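PDB 1RC6: hypothetical protein ylbA from Escherichia coli, which catalyses the manganese-dependent hydrolysis of (S)-ureidoglycine to (S)-ureidoglycolate and ammonia, a stereospecific deamination in the anaerobic use of allantoin as a nitrogen source. Local coordinates for residues 102-107 against 148-153; 85-90 against 127-132; 56-61 against 199-204; 26-31 against 226-231; 94-99 against 109-114. One frame throughout, in Å; residues are numbered along the deposited sequence.

How the contacts relate
From the N terminus, residues 26-31 enter contact 4 first and close the longest loop, pairing with 226-231, which adds an early strand to the sheet of the C-terminal cupin half. Nested inside it, contact 3 joins 56-61 to 199-204 and ties the N-terminal half to the strand carrying His202. Within that loop lies contact 2, between neighbouring strands of the N-terminal sheet, and it encloses contact 5, where the two sheets of this half face each other. Contact 1 crosses both contacts 2 and 5, since 102-107 falls inside their loops while 148-153 comes after them; it brings in the outermost strand 147-150.

Contact 1. Residues 102-107 against 148-153; sequences ALSEGG and SGNASE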
# COMPACT_ATOMS: atom_id res chain seq x y z
N ALA A 102 -8.98 -10.34 -13.55
CA ALA A 102 -7.69 -10.53 -14.19
C ALA A 102 -6.99 -9.20 -14.02
O ALA A 102 -7.22 -8.25 -14.78
CB ALA A 102 -7.87 -10.86 -15.67
N LEU A 103 -6.14 -9.12 -13.00
CA LEU A 103 -5.43 -7.89 -12.72
C LEU A 103 -4.05 -7.80 -13.33
O LEU A 103 -3.22 -8.71 -13.18
CB LEU A 103 -5.36 -7.69 -11.20
CG LEU A 103 -6.73 -7.73 -10.51
CD1 LEU A 103 -6.54 -7.68 -9.00
CD2 LEU A 103 -7.59 -6.59 -11.00
N SER A 104 -3.79 -6.70 -14.01
CA SER A 104 -2.50 -6.45 -14.63
C SER A 104 -1.90 -5.30 -13.83
O SER A 104 -2.49 -4.85 -12.85
CB SER A 104 -2.69 -6.02 -16.09
OG SER A 104 -3.21 -4.70 -16.15
N GLU A 105 -0.73 -4.82 -14.24
CA GLU A 105 -0.12 -3.73 -13.51
C GLU A 105 -1.15 -2.63 -13.26
O GLU A 105 -1.94 -2.29 -14.14
CB GLU A 105 1.07 -3.15 -14.26
CG GLU A 105 1.67 -1.97 -13.53
CD GLU A 105 2.86 -1.39 -14.24
OE1 GLU A 105 3.83 -2.14 -14.47
OE2 GLU A 105 2.82 -0.18 -14.57
N GLY A 106 -1.14 -2.07 -12.05
CA GLY A 106 -2.09 -1.02 -11.74
C GLY A 106 -3.45 -1.57 -11.36
O GLY A 106 -4.32 -0.83 -10.91
N GLY A 107 -3.66 -2.87 -11.56
CA GLY A 107 -4.94 -3.46 -11.22
C GLY A 107 -5.09 -3.49 -9.71
O GLY A 107 -4.12 -3.75 -9.00
N SER A 148 -13.11 -2.87 -7.77
CA SER A 148 -11.97 -3.38 -8.51
C SER A 148 -11.79 -2.62 -9.82
O SER A 148 -12.74 -2.10 -10.38
CB SER A 148 -12.17 -4.87 -8.78
OG SER A 148 -11.04 -5.42 -9.42
N GLY A 149 -10.56 -2.54 -10.30
CA GLY A 149 -10.30 -1.82 -11.54
C GLY A 149 -8.81 -1.67 -11.77
O GLY A 149 -8.00 -2.42 -11.22
N ASN A 150 -8.43 -0.70 -12.59
CA ASN A 150 -7.03 -0.46 -12.85
C ASN A 150 -6.77 1.01 -12.64
O ASN A 150 -7.66 1.83 -12.86
CB ASN A 150 -6.65 -0.86 -14.28
CG ASN A 150 -5.14 -1.02 -14.46
OD1 ASN A 150 -4.38 -0.04 -14.42
ND2 ASN A 150 -4.69 -2.28 -14.64
N ALA A 151 -5.57 1.35 -12.19
CA ALA A 151 -5.24 2.74 -11.95
C ALA A 151 -5.45 3.52 -13.24
O ALA A 151 -6.00 4.63 -13.23
CB ALA A 151 -3.79 2.86 -11.49
N SER A 152 -5.02 2.92 -14.34
CA SER A 152 -5.17 3.54 -15.65
C SER A 152 -6.55 4.18 -15.82
O SER A 152 -6.65 5.35 -16.20
CB SER A 152 -4.93 2.50 -16.74
OG SER A 152 -5.82 1.40 -16.62
N GLU A 153 -7.60 3.42 -15.52
CA GLU A 153 -8.98 3.90 -15.66
C GLU A 153 -9.46 4.82 -14.53
O GLU A 153 -10.66 5.08 -14.41
CB GLU A 153 -9.94 2.71 -15.81
CG GLU A 153 -9.60 1.52 -14.91
CD GLU A 153 -10.75 0.55 -14.71
OE1 GLU A 153 -11.75 0.92 -14.06
OE2 GLU A 153 -10.65 -0.61 -15.19
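The carbonyl oxygen of Glu105 is gripped twice: the side-chain amide of Asn150 reaches it across the contact, and Ser104 OG adds a weak bond from its own segment. The firmer bond, from Asn150 ND2 to Glu105 O, spans 2.8 Å, with the donor lying above the carbonyl plane, 36° out of it. With CG of Asn150 anti to the backbone N (chi1 -163°), the amide reaches over to the turn that holds Glu105 while its oxygen stays with its own chain. Asn150 OD1 accepts the backbone N of Ser152 at 3.0 Å, in the carbonyl plane and on a lone pair. This Asx turn, joined by a weak bond from Ser152 OG, fixes the rotation of the amide, so a single small planar group donates to one segment and accepts from the other, which is why asparagine suits the place.

Beside it the backbones meet directly, Ala151 N donating to Gly106 O at 2.8 Å. Gly106 takes a positive phi in the type II turn from Ser104 to Gly107, a conformation that favours glycine, and its lack of a side chain leaves room for Asn150 OD1. Gly107 then forms a non-hydrogen-bonded antiparallel pair with Asn150, and Gly107 CA lies 3.2 Å from Gly149 O in a CA-H...O contact. Farther back, Leu103 CD2 lies 4.0 Å from Ser148 OG, a hydroxyl engaged by Tyr108 O. The whole is a tight beta turn between strands 99-104 and 107-111, which belong to different sheets of the N-terminal cupin domain, clasped by the end of the outermost strand 147-150.

Contact 2. Residues 85-90 against 127-132; sequences LYVISG and SQIFLY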
# COMPACT_ATOMS: atom_id res chain seq x y z
N LEU A 85 -5.81 -4.95 -2.41
CA LEU A 85 -4.67 -5.48 -3.13
C LEU A 85 -4.34 -4.59 -4.33
O LEU A 85 -5.23 -4.09 -4.99
CB LEU A 85 -4.98 -6.91 -3.62
CG LEU A 85 -3.94 -7.65 -4.47
CD1 LEU A 85 -4.27 -9.14 -4.53
CD2 LEU A 85 -3.88 -7.06 -5.85
N TYR A 86 -3.05 -4.41 -4.59
CA TYR A 86 -2.61 -3.60 -5.72
C TYR A 86 -1.49 -4.30 -6.47
O TYR A 86 -0.46 -4.66 -5.89
CB TYR A 86 -2.12 -2.24 -5.23
CG TYR A 86 -1.56 -1.39 -6.34
CD1 TYR A 86 -2.37 -0.54 -7.07
CD2 TYR A 86 -0.21 -1.49 -6.69
CE1 TYR A 86 -1.87 0.20 -8.14
CE2 TYR A 86 0.30 -0.76 -7.76
CZ TYR A 86 -0.53 0.08 -8.49
OH TYR A 86 -0.05 0.76 -9.58
N VAL A 87 -1.69 -4.50 -7.77
CA VAL A 87 -0.68 -5.15 -8.58
C VAL A 87 0.40 -4.16 -8.95
O VAL A 87 0.20 -3.28 -9.78
CB VAL A 87 -1.27 -5.72 -9.88
CG1 VAL A 87 -0.15 -6.35 -10.71
CG2 VAL A 87 -2.36 -6.75 -9.55
N ILE A 88 1.55 -4.31 -8.31
CA ILE A 88 2.68 -3.44 -8.57
C ILE A 88 3.21 -3.73 -9.97
O ILE A 88 3.62 -2.82 -10.70
CB ILE A 88 3.78 -3.67 -7.51
CG1 ILE A 88 3.25 -3.24 -6.13
CG2 ILE A 88 5.03 -2.90 -7.87
CD1 ILE A 88 4.10 -3.70 -4.98
N SER A 89 3.19 -5.00 -10.37
CA SER A 89 3.67 -5.39 -11.68
C SER A 89 3.32 -6.85 -11.96
O SER A 89 3.17 -7.66 -11.04
CB SER A 89 5.17 -5.24 -11.74
OG SER A 89 5.77 -6.26 -10.97
N GLY A 90 3.18 -7.19 -13.25
CA GLY A 90 2.86 -8.55 -13.61
C GLY A 90 1.39 -8.74 -13.84
O GLY A 90 0.68 -7.79 -14.16
N SER A 127 5.08 -12.05 -10.30
CA SER A 127 4.14 -10.95 -10.28
C SER A 127 4.25 -10.38 -8.87
O SER A 127 4.22 -11.12 -7.90
CB SER A 127 2.73 -11.44 -10.56
OG SER A 127 2.59 -11.82 -11.92
N GLN A 128 4.39 -9.06 -8.77
CA GLN A 128 4.53 -8.44 -7.46
C GLN A 128 3.27 -7.73 -6.99
O GLN A 128 2.65 -6.97 -7.73
CB GLN A 128 5.71 -7.47 -7.49
CG GLN A 128 5.90 -6.69 -6.22
CD GLN A 128 7.27 -6.08 -6.13
OE1 GLN A 128 8.23 -6.76 -5.78
NE2 GLN A 128 7.39 -4.79 -6.48
N ILE A 129 2.91 -7.98 -5.73
CA ILE A 129 1.70 -7.41 -5.15
C ILE A 129 1.89 -6.61 -3.85
O ILE A 129 2.85 -6.81 -3.10
CB ILE A 129 0.69 -8.58 -4.95
CG1 ILE A 129 -0.58 -8.25 -5.70
CG2 ILE A 129 0.46 -8.89 -3.49
CD1 ILE A 129 -0.36 -8.23 -7.21
N PHE A 130 0.98 -5.67 -3.61
CA PHE A 130 0.99 -4.85 -2.40
C PHE A 130 -0.31 -5.18 -1.68
O PHE A 130 -1.39 -5.02 -2.25
CB PHE A 130 1.00 -3.36 -2.71
CG PHE A 130 0.82 -2.50 -1.49
CD1 PHE A 130 1.81 -2.44 -0.52
CD2 PHE A 130 -0.35 -1.79 -1.29
CE1 PHE A 130 1.63 -1.69 0.64
CE2 PHE A 130 -0.55 -1.04 -0.14
CZ PHE A 130 0.44 -0.99 0.83
N LEU A 131 -0.22 -5.64 -0.43
CA LEU A 131 -1.41 -6.02 0.34
C LEU A 131 -1.63 -5.14 1.54
O LEU A 131 -0.68 -4.63 2.13
CB LEU A 131 -1.30 -7.46 0.81
CG LEU A 131 -1.86 -8.51 -0.14
CD1 LEU A 131 -1.67 -9.86 0.49
CD2 LEU A 131 -3.35 -8.23 -0.43
N TYR A 132 -2.90 -5.01 1.92
CA TYR A 132 -3.27 -4.18 3.04
C TYR A 132 -4.55 -4.67 3.70
O TYR A 132 -5.46 -5.13 3.02
CB TYR A 132 -3.47 -2.75 2.55
CG TYR A 132 -3.97 -1.76 3.58
CD1 TYR A 132 -5.30 -1.72 3.95
CD2 TYR A 132 -3.09 -0.84 4.16
CE1 TYR A 132 -5.76 -0.77 4.87
CE2 TYR A 132 -3.54 0.10 5.08
CZ TYR A 132 -4.87 0.14 5.42
OH TYR A 132 -5.33 1.13 6.28
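Gln128, Ile88 and Ile129 have the most surface buried here, and the first two meet at a kink in the strand ladder. Ile88 and Ser89 both face Gln128, a classic beta bulge: Gln128 O accepts from Ile88 N at 2.9 Å and, weakly, from Ser89 N. Gln128 N returns a bond to Ser89 O, after which the register has moved by one residue. The bulge turns the side chain of Ile88 toward the opposite strand, where it crosses the extended chain of Gln128 obliquely. Ile88 CG2 comes within 3.3 Å of Gln128 NE2, while CD1 rests 3.7 Å from Gln128 CG and also reaches Phe130 CB. Glutamine suits this partly exposed place because its methylenes can cover an isoleucine; both side chains also touch Tyr205 of strand 202-208.

Ile129 works on the other face of the sheet. Its CG1 lies 3.5 Å from Leu85 CD2, the two side chains crossing at about a right angle, and its CD1 is 3.4 Å from Val87 CG2. Leu131 CD2 continues the row against Leu85 CB. Ile92 of strand 91-96 covers much of this group, which thus belongs to the interior of the N-terminal barrel. On the face of Gln128, Tyr86 N donates to Phe130 O and Phe130 N to Tyr86 O, each at 2.9 Å, and both rings lead toward strand 179-186. The backbone ladder thus carries the hydrogen bonding, while Leu85, Val87, Ile129 and Leu131 pack on one face and Tyr86, Phe130, Ile88 and the Gln128 methylenes meet the C-terminal half on the other.

Contact 3. Residues 56-61 against 199-204; sequences GASFVD and VQEHGA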
# COMPACT_ATOMS: atom_id res chain seq x y z
N GLY A 56 2.84 0.79 15.55
CA GLY A 56 1.96 1.91 15.84
C GLY A 56 0.79 2.02 14.88
O GLY A 56 -0.19 2.71 15.16
N ALA A 57 0.88 1.34 13.74
CA ALA A 57 -0.17 1.39 12.74
C ALA A 57 -1.43 0.69 13.20
O ALA A 57 -1.39 -0.20 14.06
CB ALA A 57 0.32 0.76 11.45
N SER A 58 -2.56 1.11 12.64
CA SER A 58 -3.84 0.51 12.98
C SER A 58 -4.25 -0.34 11.79
O SER A 58 -5.43 -0.47 11.48
CB SER A 58 -4.88 1.60 13.24
OG SER A 58 -5.08 2.40 12.08
N PHE A 59 -3.25 -0.90 11.12
CA PHE A 59 -3.45 -1.76 9.96
C PHE A 59 -2.22 -2.61 9.80
O PHE A 59 -1.23 -2.43 10.51
CB PHE A 59 -3.66 -0.93 8.69
CG PHE A 59 -2.53 0.04 8.40
CD1 PHE A 59 -2.54 1.33 8.92
CD2 PHE A 59 -1.45 -0.35 7.60
CE1 PHE A 59 -1.50 2.23 8.64
CE2 PHE A 59 -0.41 0.54 7.32
CZ PHE A 59 -0.44 1.83 7.85
N VAL A 60 -2.27 -3.55 8.87
CA VAL A 60 -1.11 -4.38 8.58
C VAL A 60 -1.03 -4.39 7.08
O VAL A 60 -2.04 -4.65 6.44
CB VAL A 60 -1.29 -5.84 9.02
CG1 VAL A 60 -0.01 -6.59 8.74
CG2 VAL A 60 -1.65 -5.92 10.50
N ASP A 61 0.12 -4.08 6.52
CA ASP A 61 0.23 -4.11 5.06
C ASP A 61 1.41 -4.98 4.66
O ASP A 61 2.28 -5.27 5.48
CB ASP A 61 0.30 -2.70 4.47
CG ASP A 61 1.35 -1.84 5.09
OD1 ASP A 61 1.38 -0.64 4.76
OD2 ASP A 61 2.16 -2.35 5.91
N VAL A 199 -3.44 13.58 11.73
CA VAL A 199 -3.74 12.74 12.89
C VAL A 199 -3.77 11.30 12.37
O VAL A 199 -3.51 10.34 13.11
CB VAL A 199 -5.13 13.08 13.50
CG1 VAL A 199 -5.57 11.99 14.48
CG2 VAL A 199 -5.07 14.42 14.21
N GLN A 200 -4.08 11.15 11.08
CA GLN A 200 -4.15 9.83 10.46
C GLN A 200 -2.80 9.32 9.99
O GLN A 200 -1.98 10.07 9.45
CB GLN A 200 -5.12 9.84 9.26
CG GLN A 200 -5.94 11.11 9.05
CD GLN A 200 -5.12 12.25 8.45
OE1 GLN A 200 -4.50 12.10 7.40
NE2 GLN A 200 -5.13 13.40 9.12
N GLU A 201 -2.58 8.02 10.19
CA GLU A 201 -1.35 7.36 9.79
C GLU A 201 -1.32 7.25 8.26
O GLU A 201 -2.30 7.54 7.58
CB GLU A 201 -1.30 5.95 10.35
CG GLU A 201 -1.63 5.82 11.82
CD GLU A 201 -2.28 4.49 12.13
OE1 GLU A 201 -2.31 4.11 13.32
OE2 GLU A 201 -2.78 3.82 11.20
N HIS A 202 -0.19 6.80 7.74
CA HIS A 202 -0.05 6.61 6.31
C HIS A 202 0.96 5.49 6.10
O HIS A 202 1.87 5.31 6.91
CB HIS A 202 0.46 7.88 5.62
CG HIS A 202 -0.57 8.97 5.52
ND1 HIS A 202 -1.83 8.75 5.01
CD2 HIS A 202 -0.52 10.27 5.88
CE1 HIS A 202 -2.52 9.88 5.05
NE2 HIS A 202 -1.75 10.82 5.58
N GLY A 203 0.77 4.73 5.04
CA GLY A 203 1.68 3.66 4.72
C GLY A 203 1.98 3.86 3.25
O GLY A 203 1.09 3.71 2.42
N ALA A 204 3.20 4.23 2.90
CA ALA A 204 3.48 4.45 1.50
C ALA A 204 4.55 3.54 0.96
O ALA A 204 5.55 3.25 1.64
CB ALA A 204 3.87 5.89 1.27
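The side chains of Glu201 and Phe59 pass one another head to tail, bringing the carboxylate to the ring edge with the planes 62° apart. Glu201 OE2 lies 3.3 Å from Phe59 CE1, where the slightly positive C-H rim suits an anionic oxygen better than the ring face would. The same oxygen accepts two bonds from Ser58, both on its syn side but from opposite faces of the carboxylate: Ser58 OG at 2.8 Å and Ser58 N at 3.1 Å. Serine fits because its OG, held between the backbone N and the carbonyl carbon (chi1 61°), can reach the carboxylate that its own N-H also meets. Arg134 shares this hydroxyl, and would add positive charge near the carboxylate.

Phe59 is held on one face by Ala57 CB and stacks with the ring of Tyr132. Its CZ approaches Gly203 CA to 4.2 Å; with no side chain there, the strand lets both this ring and Asp61 come close. Asp61 in turn is bonded to Tyr227 OH.

One residue before Gly203, His202 points away from the 56-61 segment and gives ND1 to Ser252 O. It is a probable manganese ligand, by similarity, along with Glu196, His198 and Gln236. The contact thus packs the N-terminal domain against the side of strand 202-208 turned away from the probable manganese site, a domain interface of a two-domain cupin, or bicupin.

Contact 4. Residues 26-31 against 226-231; sequences FALLTP and DYIFMG
Ala27 and Phe229 face each other as a hydrogen-bonded antiparallel pair, and Leu29 with Tyr227 forms the next. Phe229 N donates to Ala27 O at 2.8 Å, and Tyr227 and Leu29 exchange two bonds, Leu29 N to Tyr227 O and Tyr227 N to Leu29 O, also of 2.8 Å each. On the face of these residues, Leu29 and Tyr227 run alongside one another in the same sense, with Leu29 CD2 4.0 Å from Tyr227 CD2. Alanine leaves room beside the large side chain of Phe229; Ala27 CB meets Phe229 CB at 4.1 Å. At the end of the pair of strands, the side chains of Pro31 and Tyr227 cross nearly at right angles, CD against CB.

On the other face, Leu28 and Ile228 form a non-hydrogen-bonded pair, and Leu28 CD2 reaches 3.7 Å from Ile228 CG1. Phe26 packs on Ile20 and Leu215, while Met230 neighbours His202 and Gln236, probable manganese ligands by similarity.

The second shell fixes the ends and edges. Strand 202-208 bonds to the other edge of 227-230, while Ile20 pairs with Leu28. Tyr227 OH is hydrogen-bonded to Ser51 and Asp61, linking its ring to the N-terminal domain. Asp226 makes a salt bridge with Arg18, which probably offsets its buried charge, and accepts from Lys223 N. The chemistry therefore divides the work: backbone bonds set the register, apolar side chains fill both faces, and the polar ends of Tyr227 and Asp226 are matched by partners beyond the two strands.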
# COMPACT_ATOMS: atom_id res chain seq x y z
N PHE A 26 7.47 7.66 12.62
CA PHE A 26 7.68 7.27 11.24
C PHE A 26 8.73 6.17 11.17
O PHE A 26 9.42 5.90 12.15
CB PHE A 26 8.09 8.48 10.40
CG PHE A 26 9.58 8.69 10.29
CD1 PHE A 26 10.30 8.11 9.25
CD2 PHE A 26 10.26 9.45 11.24
CE1 PHE A 26 11.68 8.29 9.15
CE2 PHE A 26 11.65 9.63 11.16
CZ PHE A 26 12.36 9.05 10.11
N ALA A 27 8.82 5.54 10.01
CA ALA A 27 9.78 4.47 9.79
C ALA A 27 10.03 4.33 8.30
O ALA A 27 9.09 4.36 7.51
CB ALA A 27 9.24 3.17 10.33
N LEU A 28 11.29 4.20 7.92
CA LEU A 28 11.63 4.02 6.52
C LEU A 28 12.11 2.59 6.46
O LEU A 28 13.04 2.20 7.16
CB LEU A 28 12.75 4.98 6.11
CG LEU A 28 13.34 4.92 4.70
CD1 LEU A 28 14.14 3.64 4.53
CD2 LEU A 28 12.25 4.99 3.66
N LEU A 29 11.44 1.78 5.66
CA LEU A 29 11.78 0.38 5.52
C LEU A 29 12.15 0.08 4.09
O LEU A 29 11.59 0.66 3.16
CB LEU A 29 10.58 -0.49 5.91
CG LEU A 29 10.41 -0.94 7.37
CD1 LEU A 29 10.95 0.08 8.34
CD2 LEU A 29 8.94 -1.19 7.59
N THR A 30 13.09 -0.83 3.91
CA THR A 30 13.53 -1.22 2.59
C THR A 30 13.32 -2.71 2.46
O THR A 30 14.27 -3.48 2.56
CB THR A 30 15.02 -0.92 2.39
OG1 THR A 30 15.27 0.47 2.61
CG2 THR A 30 15.44 -1.32 0.97
N PRO A 31 12.05 -3.14 2.25
CA PRO A 31 11.64 -4.55 2.10
C PRO A 31 12.67 -5.50 1.49
O PRO A 31 12.66 -6.71 1.74
CB PRO A 31 10.34 -4.46 1.28
CG PRO A 31 10.33 -3.04 0.74
CD PRO A 31 10.95 -2.26 1.85
N ASP A 226 11.09 1.33 -1.77
CA ASP A 226 11.09 1.76 -0.37
C ASP A 226 9.68 1.82 0.18
O ASP A 226 8.71 2.00 -0.56
CB ASP A 226 11.72 3.15 -0.23
CG ASP A 226 13.23 3.14 -0.39
OD1 ASP A 226 13.83 4.24 -0.33
OD2 ASP A 226 13.82 2.04 -0.57
N TYR A 227 9.56 1.68 1.50
CA TYR A 227 8.28 1.75 2.16
C TYR A 227 8.40 2.73 3.30
O TYR A 227 9.41 2.75 3.98
CB TYR A 227 7.87 0.39 2.74
CG TYR A 227 6.56 0.47 3.49
CD1 TYR A 227 5.34 0.53 2.80
CD2 TYR A 227 6.54 0.56 4.87
CE1 TYR A 227 4.13 0.67 3.49
CE2 TYR A 227 5.34 0.70 5.58
CZ TYR A 227 4.15 0.75 4.88
OH TYR A 227 2.98 0.88 5.59
N ILE A 228 7.37 3.53 3.52
CA ILE A 228 7.44 4.51 4.59
C ILE A 228 6.20 4.52 5.46
O ILE A 228 5.08 4.62 4.96
CB ILE A 228 7.60 5.91 4.01
CG1 ILE A 228 8.71 5.92 2.96
CG2 ILE A 228 7.90 6.90 5.12
CD1 ILE A 228 8.80 7.21 2.21
N PHE A 229 6.41 4.44 6.77
CA PHE A 229 5.31 4.51 7.71
C PHE A 229 5.28 5.88 8.38
O PHE A 229 6.16 6.20 9.17
CB PHE A 229 5.42 3.45 8.80
CG PHE A 229 4.43 3.64 9.91
CD1 PHE A 229 4.84 3.95 11.20
CD2 PHE A 229 3.06 3.54 9.65
CE1 PHE A 229 3.91 4.15 12.22
CE2 PHE A 229 2.12 3.74 10.65
CZ PHE A 229 2.54 4.05 11.94
N MET A 230 4.26 6.66 8.06
CA MET A 230 4.10 8.00 8.62
C MET A 230 3.06 7.88 9.74
O MET A 230 1.87 7.74 9.47
CB MET A 230 3.60 8.94 7.53
CG MET A 230 4.47 8.99 6.27
SD MET A 230 3.59 9.79 4.87
CE MET A 230 4.47 9.14 3.46
N GLY A 231 3.52 7.94 10.98
CA GLY A 231 2.61 7.82 12.11
C GLY A 231 1.64 8.96 12.34
O GLY A 231 1.68 9.99 11.66

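Contact 5. Residues 94-99 against 109-114; sequences AKAEGK and LYCPPG
Leu109 opens the contact by bringing its CD2 to Ala94 CB at 3.8 Å, and more loosely to Ala96 CB at 4.4 Å. With chi1 at 170°, Leu109 extends its branched end across to the facing strand. The two strands belong to facing sheets, their axes 9.0 Å apart and 24° from parallel, and leucine is long enough to bridge this gap to the small alanine methyls. Two residues on, Cys111 uses the same side: its SG lies 3.5 Å from Ala96 CB, a compact, weakly polar sulfur filling the place beside a methyl. Pro112 follows directly after the strand and meets Glu97, whose side chain comes from the opposite direction. Glu97 OE2 is 3.6 Å from Pro112 CG, but its hydrogen-bond partner is Ser115 OG, so the carboxylate passes the ring on its way there. Glu97 itself lies in the type I' turn from Ala96 to Lys99, where a tight hairpin links strands 91-96 and 99-104 of the N-terminal cupin domain. No hydrogen bond joins the two segments; the sheets are held together here by apolar contact, with the carboxylate at the solvent-facing end of the contact.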
# COMPACT_ATOMS: atom_id res chain seq x y z
N ALA A 94 -7.33 -12.61 -9.19
CA ALA A 94 -7.91 -12.50 -7.87
C ALA A 94 -9.33 -13.01 -7.88
O ALA A 94 -9.99 -13.03 -8.92
CB ALA A 94 -7.89 -11.05 -7.42
N LYS A 95 -9.80 -13.42 -6.71
CA LYS A 95 -11.15 -13.91 -6.58
C LYS A 95 -11.77 -13.49 -5.27
O LYS A 95 -11.14 -13.58 -4.21
CB LYS A 95 -11.17 -15.44 -6.71
CG LYS A 95 -10.79 -15.94 -8.10
CD LYS A 95 -10.98 -17.45 -8.24
CE LYS A 95 -10.84 -17.88 -9.69
NZ LYS A 95 -11.26 -19.29 -9.89
N ALA A 96 -13.01 -13.02 -5.34
CA ALA A 96 -13.76 -12.58 -4.17
C ALA A 96 -15.24 -12.43 -4.52
O ALA A 96 -15.59 -12.15 -5.67
CB ALA A 96 -13.21 -11.25 -3.64
N GLU A 97 -16.09 -12.62 -3.52
CA GLU A 97 -17.53 -12.51 -3.69
C GLU A 97 -18.00 -13.21 -4.97
O GLU A 97 -18.77 -12.66 -5.76
CB GLU A 97 -17.94 -11.04 -3.69
CG GLU A 97 -17.51 -10.30 -2.43
CD GLU A 97 -18.21 -8.98 -2.23
OE1 GLU A 97 -18.40 -8.24 -3.22
OE2 GLU A 97 -18.57 -8.66 -1.09
N GLY A 98 -17.50 -14.43 -5.17
CA GLY A 98 -17.88 -15.21 -6.33
C GLY A 98 -17.42 -14.73 -7.68
O GLY A 98 -17.68 -15.40 -8.67
N LYS A 99 -16.76 -13.58 -7.76
CA LYS A 99 -16.32 -13.10 -9.06
C LYS A 99 -14.84 -13.39 -9.27
O LYS A 99 -14.16 -13.88 -8.37
CB LYS A 99 -16.57 -11.61 -9.20
CG LYS A 99 -17.97 -11.18 -8.80
CD LYS A 99 -18.08 -9.67 -8.83
CE LYS A 99 -19.26 -9.18 -8.00
NZ LYS A 99 -19.25 -7.68 -7.91
N LEU A 109 -7.93 -4.36 -6.17
CA LEU A 109 -9.13 -5.00 -5.66
C LEU A 109 -9.35 -4.73 -4.18
O LEU A 109 -8.50 -5.06 -3.34
CB LEU A 109 -9.06 -6.51 -5.88
CG LEU A 109 -10.18 -7.27 -5.15
CD1 LEU A 109 -11.53 -6.85 -5.71
CD2 LEU A 109 -9.99 -8.76 -5.31
N TYR A 110 -10.50 -4.15 -3.86
CA TYR A 110 -10.88 -3.88 -2.48
C TYR A 110 -11.99 -4.85 -2.08
O TYR A 110 -12.90 -5.11 -2.86
CB TYR A 110 -11.38 -2.44 -2.30
CG TYR A 110 -12.07 -2.23 -0.96
CD1 TYR A 110 -13.40 -2.59 -0.79
CD2 TYR A 110 -11.37 -1.79 0.16
CE1 TYR A 110 -14.01 -2.54 0.47
CE2 TYR A 110 -11.96 -1.73 1.41
CZ TYR A 110 -13.29 -2.11 1.56
OH TYR A 110 -13.88 -2.10 2.80
N CYS A 111 -11.93 -5.36 -0.86
CA CYS A 111 -12.95 -6.27 -0.37
C CYS A 111 -13.52 -5.79 0.96
O CYS A 111 -12.77 -5.55 1.91
CB CYS A 111 -12.40 -7.68 -0.16
SG CYS A 111 -12.03 -8.59 -1.68
N PRO A 112 -14.85 -5.64 1.05
CA PRO A 112 -15.45 -5.19 2.30
C PRO A 112 -15.22 -6.29 3.32
O PRO A 112 -14.78 -7.37 2.98
CB PRO A 112 -16.92 -5.03 1.95
CG PRO A 112 -17.12 -6.10 0.90
CD PRO A 112 -15.89 -5.90 0.04
N PRO A 113 -15.53 -6.01 4.60
CA PRO A 113 -15.36 -6.98 5.69
C PRO A 113 -16.03 -8.30 5.39
O PRO A 113 -17.14 -8.34 4.87
CB PRO A 113 -16.01 -6.29 6.87
CG PRO A 113 -15.82 -4.85 6.56
CD PRO A 113 -16.12 -4.76 5.09
N GLY A 114 -15.35 -9.39 5.72
CA GLY A 114 -15.92 -10.71 5.51
C GLY A 114 -15.64 -11.38 4.18
O GLY A 114 -15.44 -12.60 4.13